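Local coordinates for giding protein-mglB (Thermus thermophilus, PDB 1J3W) that probably acts as a guanine-nucleotide exchange factor and adaptor for a small GTPase, at residues Ala69-Ala74 / Glu79-Glu84. Sequence-based numbering, arbitrary orientation.
Sequences ATQALA and EARFQE
Phe82 folds back against Ala74 and Thr70 in a buried aromatic contact, where the loop leaving the short helix 71-76 returns along it before entering edge strand 84-88. Ala74 CB stands over one face of the Phe82 ring, 4.1 Å from its centroid and 15° off the ring normal, a CH-pi contact. Leu73 CB lies at the ring edge, 3.9 Å from Phe82 CE2, and Thr70 CB sits in the ring plane, 3.9 Å from Phe82 CD2. A chi1 of -67° sets Phe82 CG opposite its own carbonyl carbon and brings the ring against Ala74. The backbone ties the return at one point: Glu79 N donates to Ala74 O at 2.8 Å, with the donor 41° out of the carbonyl plane. A water bridges Thr70 OG1 and Phe82 N, accepting from that amide at 2.8 Å. This connection belongs to the Roadblock/LC7 domain, whose antiparallel sheet has 84-88 as an outermost strand within the chain; Glu84 pairs there with a strand of the second subunit, continuing the sheet. The same subunit brings its His87 against the Phe82 ring, while Glu79 turns its carboxylate to backbone N-H groups of Glu90, Arg91 and Met92 of the second subunit. Replacing Phe82 by an alanine would probably leave Ala74 CB, Leu73 CB and Thr70 CB without the ring they pack on and open a gap beside His87 of that subunit. Ala74 CB also approaches Arg81 CA to 3.4 Å. Gln71 and Arg81 run side by side, Gln71 CG 3.9 Å from Arg81 CB, before the guanidinium reaches Glu98 in a salt bridge.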
loop_
_atom_site.group_PDB
_atom_site.type_symbol
_atom_site.label_atom_id
_atom_site.label_comp_id
_atom_site.label_asym_id
_atom_site.label_seq_id
_atom_site.Cartn_x
_atom_site.Cartn_y
_atom_site.Cartn_z
ATOM N N ALA B 69 1.142 -2.057 -3.412
ATOM C CA ALA B 69 -0.018 -1.995 -2.532
ATOM C C ALA B 69 -1.307 -2.645 -3.023
ATOM O O ALA B 69 -2.029 -3.258 -2.233
ATOM C CB ALA B 69 -0.293 -0.545 -2.158
ATOM N N THR B 70 -1.609 -2.520 -4.310
ATOM C CA THR B 70 -2.852 -3.085 -4.828
ATOM C C THR B 70 -2.852 -4.601 -4.976
ATOM O O THR B 70 -3.872 -5.184 -5.335
ATOM C CB THR B 70 -3.223 -2.478 -6.199
ATOM O OG1 THR B 70 -2.212 -2.804 -7.159
ATOM C CG2 THR B 70 -3.360 -0.967 -6.098
ATOM N N GLN B 71 -1.730 -5.250 -4.690
ATOM C CA GLN B 71 -1.680 -6.697 -4.837
ATOM C C GLN B 71 -2.545 -7.464 -3.837
ATOM O O GLN B 71 -2.936 -8.594 -4.106
ATOM C CB GLN B 71 -0.227 -7.178 -4.816
ATOM C CG GLN B 71 0.478 -6.802 -6.119
ATOM C CD GLN B 71 1.877 -7.356 -6.246
ATOM O OE1 GLN B 71 2.172 -8.449 -5.769
ATOM N NE2 GLN B 71 2.746 -6.609 -6.920
ATOM N N ALA B 72 -2.863 -6.853 -2.700
ATOM C CA ALA B 72 -3.724 -7.521 -1.720
ATOM C C ALA B 72 -5.119 -7.648 -2.345
ATOM O O ALA B 72 -5.733 -8.722 -2.324
ATOM C CB ALA B 72 -3.789 -6.711 -0.430
ATOM N N LEU B 73 -5.608 -6.543 -2.904
ATOM C CA LEU B 73 -6.910 -6.523 -3.565
ATOM C C LEU B 73 -6.903 -7.505 -4.729
ATOM O O LEU B 73 -7.866 -8.242 -4.936
ATOM C CB LEU B 73 -7.220 -5.127 -4.108
ATOM C CG LEU B 73 -8.025 -4.136 -3.271
ATOM C CD1 LEU B 73 -8.032 -2.784 -3.972
ATOM C CD2 LEU B 73 -9.451 -4.650 -3.089
ATOM N N ALA B 74 -5.814 -7.508 -5.493
ATOM C CA ALA B 74 -5.705 -8.402 -6.637
ATOM C C ALA B 74 -5.830 -9.855 -6.197
ATOM O O ALA B 74 -6.604 -10.622 -6.775
ATOM C CB ALA B 74 -4.377 -8.183 -7.349
ATOM N N GLU B 79 -6.379 -12.771 -8.595
ATOM C CA GLU B 79 -5.366 -12.314 -9.544
ATOM C C GLU B 79 -4.011 -12.206 -8.850
ATOM O O GLU B 79 -3.943 -12.006 -7.640
ATOM C CB GLU B 79 -5.734 -10.926 -10.076
ATOM C CG GLU B 79 -7.063 -10.824 -10.801
ATOM C CD GLU B 79 -7.006 -11.378 -12.209
ATOM O OE1 GLU B 79 -5.898 -11.430 -12.787
ATOM O OE2 GLU B 79 -8.075 -11.741 -12.742
ATOM N N ALA B 80 -2.932 -12.335 -9.616
ATOM C CA ALA B 80 -1.599 -12.198 -9.044
ATOM C C ALA B 80 -1.396 -10.704 -8.791
ATOM O O ALA B 80 -0.822 -10.296 -7.783
ATOM C CB ALA B 80 -0.551 -12.715 -10.017
ATOM N N ARG B 81 -1.889 -9.896 -9.724
ATOM C CA ARG B 81 -1.796 -8.449 -9.622
ATOM C C ARG B 81 -2.621 -7.841 -10.746
ATOM O O ARG B 81 -3.018 -8.540 -11.677
ATOM C CB ARG B 81 -0.334 -7.999 -9.722
ATOM C CG ARG B 81 0.355 -8.337 -11.026
ATOM C CD ARG B 81 1.867 -8.201 -10.871
ATOM N NE ARG B 81 2.575 -8.307 -12.139
ATOM C CZ ARG B 81 3.898 -8.381 -12.247
ATOM N NH1 ARG B 81 4.660 -8.365 -11.158
ATOM N NH2 ARG B 81 4.461 -8.457 -13.444
ATOM N N PHE B 82 -2.910 -6.550 -10.645
ATOM C CA PHE B 82 -3.670 -5.889 -11.694
ATOM C C PHE B 82 -2.694 -5.502 -12.790
ATOM O O PHE B 82 -1.623 -4.968 -12.513
ATOM C CB PHE B 82 -4.368 -4.646 -11.146
ATOM C CG PHE B 82 -5.447 -4.954 -10.150
ATOM C CD1 PHE B 82 -6.572 -5.678 -10.528
ATOM C CD2 PHE B 82 -5.337 -4.522 -8.834
ATOM C CE1 PHE B 82 -7.574 -5.968 -9.606
ATOM C CE2 PHE B 82 -6.329 -4.806 -7.906
ATOM C CZ PHE B 82 -7.452 -5.529 -8.290
ATOM N N GLN B 83 -3.062 -5.782 -14.032
ATOM C CA GLN B 83 -2.198 -5.457 -15.158
ATOM C C GLN B 83 -2.403 -4.033 -15.650
ATOM O O GLN B 83 -1.444 -3.350 -15.997
ATOM C CB GLN B 83 -2.444 -6.427 -16.318
ATOM C CG GLN B 83 -1.831 -7.817 -16.146
ATOM C CD GLN B 83 -2.453 -8.609 -15.013
ATOM O OE1 GLN B 83 -3.675 -8.725 -14.919
ATOM N NE2 GLN B 83 -1.611 -9.176 -14.153
ATOM N N GLU B 84 -3.654 -3.587 -15.667
ATOM C CA GLU B 84 -3.994 -2.254 -16.146
ATOM C C GLU B 84 -4.776 -1.494 -15.083
ATOM O O GLU B 84 -5.670 -2.050 -14.446
ATOM C CB GLU B 84 -4.835 -2.385 -17.419
ATOM C CG GLU B 84 -5.114 -1.101 -18.167
ATOM C CD GLU B 84 -5.933 -1.348 -19.421
ATOM O OE1 GLU B 84 -7.025 -1.941 -19.308
ATOM O OE2 GLU B 84 -5.488 -0.957 -20.520
HETATM O O HOH W 1 -1.785 -5.324 -8.332
#